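PDB 3PZF: serine protease inhibitor 2 from Anopheles gambiae, which inhibits the clip-domain serine proteases CLIPB9, CLIPB10 and CLIPB4 and thereby restrains phenoloxidase activation and melanization in mosquito hemolymph. Local coordinates for residues 84-87 and 88-92. Numbering follows the deposited sequence.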
loop_
_atom_site.group_PDB
_atom_site.type_symbol
_atom_site.label_atom_id
_atom_site.label_comp_id
_atom_site.label_asym_id
_atom_site.label_seq_id
_atom_site.Cartn_x
_atom_site.Cartn_y
_atom_site.Cartn_z
ATOM N N ASP A 84 11.776 -0.155 21.703
ATOM C CA ASP A 84 12.376 -1.447 21.393
ATOM C C ASP A 84 11.359 -2.349 20.703
ATOM O O ASP A 84 11.695 -3.070 19.755
ATOM C CB ASP A 84 12.847 -2.135 22.664
ATOM C CG ASP A 84 13.497 -3.473 22.383
ATOM O OD1 ASP A 84 14.582 -3.472 21.761
ATOM O OD2 ASP A 84 12.929 -4.520 22.779
ATOM N N HIS A 85 10.127 -2.331 21.212
ATOM C CA HIS A 85 9.056 -3.152 20.653
ATOM C C HIS A 85 8.706 -2.640 19.273
ATOM O O HIS A 85 8.338 -3.408 18.387
ATOM C CB HIS A 85 7.790 -3.064 21.494
ATOM C CG HIS A 85 6.723 -4.034 21.078
ATOM N ND1 HIS A 85 6.957 -5.070 20.195
ATOM C CD2 HIS A 85 5.420 -4.138 21.436
ATOM C CE1 HIS A 85 5.843 -5.760 20.019
ATOM N NE2 HIS A 85 4.895 -5.216 20.762
ATOM N N THR A 86 8.761 -1.319 19.110
ATOM C CA THR A 86 8.332 -0.714 17.851
ATOM C C THR A 86 9.288 -1.134 16.744
ATOM O O THR A 86 8.858 -1.553 15.665
ATOM C CB THR A 86 8.248 0.827 17.971
ATOM O OG1 THR A 86 7.229 1.168 18.921
ATOM C CG2 THR A 86 7.919 1.494 16.634
ATOM N N ARG A 87 10.581 -1.031 17.019
ATOM C CA ARG A 87 11.598 -1.443 16.078
ATOM C C ARG A 87 11.468 -2.919 15.718
ATOM O O ARG A 87 11.454 -3.244 14.548
ATOM C CB ARG A 87 12.984 -1.152 16.630
ATOM C CG ARG A 87 13.320 0.330 16.591
ATOM C CD ARG A 87 14.552 0.657 17.505
ATOM N NE ARG A 87 14.753 2.104 17.563
ATOM C CZ ARG A 87 15.681 2.704 18.312
ATOM N NH1 ARG A 87 16.509 1.980 19.054
ATOM N NH2 ARG A 87 15.785 4.028 18.309
ATOM N N SER A 88 11.382 -3.811 16.703
ATOM C CA SER A 88 11.355 -5.239 16.393
ATOM C C SER A 88 10.079 -5.612 15.655
ATOM O O SER A 88 10.103 -6.463 14.787
ATOM C CB SER A 88 11.537 -6.114 17.643
ATOM O OG SER A 88 10.590 -5.789 18.637
ATOM N N TYR A 89 8.980 -4.936 15.970
ATOM C CA TYR A 89 7.705 -5.172 15.297
ATOM C C TYR A 89 7.791 -4.825 13.831
ATOM O O TYR A 89 7.505 -5.668 12.979
ATOM C CB TYR A 89 6.601 -4.313 15.926
ATOM C CG TYR A 89 5.238 -4.503 15.300
ATOM C CD1 TYR A 89 4.504 -5.659 15.555
ATOM C CD2 TYR A 89 4.674 -3.535 14.497
ATOM C CE1 TYR A 89 3.263 -5.850 15.008
ATOM C CE2 TYR A 89 3.411 -3.724 13.921
ATOM C CZ TYR A 89 2.715 -4.888 14.201
ATOM O OH TYR A 89 1.466 -5.121 13.665
ATOM N N TYR A 90 8.120 -3.571 13.524
ATOM C CA TYR A 90 8.167 -3.153 12.129
ATOM C C TYR A 90 9.267 -3.889 11.382
ATOM O O TYR A 90 9.110 -4.221 10.211
ATOM C CB TYR A 90 8.271 -1.630 11.981
ATOM C CG TYR A 90 6.952 -0.985 12.264
ATOM C CD1 TYR A 90 5.881 -1.180 11.391
ATOM C CD2 TYR A 90 6.734 -0.247 13.414
ATOM C CE1 TYR A 90 4.661 -0.627 11.636
ATOM C CE2 TYR A 90 5.503 0.331 13.665
ATOM C CZ TYR A 90 4.464 0.121 12.764
ATOM O OH TYR A 90 3.218 0.662 12.950
ATOM N N LYS A 91 10.355 -4.200 12.072
ATOM C CA LYS A 91 11.439 -4.907 11.420
ATOM C C LYS A 91 10.978 -6.319 11.016
ATOM O O LYS A 91 11.295 -6.808 9.931
ATOM C CB LYS A 91 12.644 -4.966 12.359
ATOM C CG LYS A 91 13.874 -5.596 11.760
ATOM C CD LYS A 91 15.045 -5.562 12.774
ATOM C CE LYS A 91 15.946 -6.757 12.598
ATOM N NZ LYS A 91 16.803 -6.617 11.396
ATOM N N GLN A 92 10.245 -6.979 11.906
ATOM C CA GLN A 92 9.784 -8.340 11.649
ATOM C C GLN A 92 8.833 -8.341 10.459
ATOM O O GLN A 92 8.950 -9.181 9.564
ATOM C CB GLN A 92 9.052 -8.911 12.863
ATOM C CG GLN A 92 8.306 -10.201 12.537
ATOM C CD GLN A 92 7.630 -10.855 13.737
ATOM O OE1 GLN A 92 7.092 -11.961 13.627
ATOM N NE2 GLN A 92 7.661 -10.187 14.885
#
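Ser88 turns its hydroxyl back onto the carbonyl of Asp84, one turn earlier in the α-helix 83-98 of the serpin fold. With chi1 at 55°, OG is folded back over the residue's own backbone, flanked by its N and C, and donates to Asp84 O over 3.1 Å. That oxygen is gripped twice, because Ser88 N also bonds to it at 3.2 Å; the hydroxyl and the amide approach from opposite faces of the carbonyl plane. Close by, the His85 ring presents its edge to the hydroxyl, its ND1 4.0 Å from Ser88 OG. Along the helix the i to i+4 pattern continues from Tyr89 N to His85 O, from Tyr90 N to Thr86 O and from Lys91 N to Arg87 O.

On the buried side, the side chains of Thr86 and Tyr90 lie next to each other and point alike. The Thr86 methyl meets the Tyr90 ring at its edge, in the ring plane, with CG2 3.8 Å from CD2, while CD2 of Tyr89 lies over one face of that ring. Both buried side chains pack against helix 45-58, and their hydroxyls are satisfied by the chain just before the helix: Tyr90 OH by Val77 O, Thr86 OG1 by Asn82 O and Gln79 N. Arg87 is stretched out as far as NE and reaches across to helix 45-58, where its NE forms a salt bridge with Glu57 OE2.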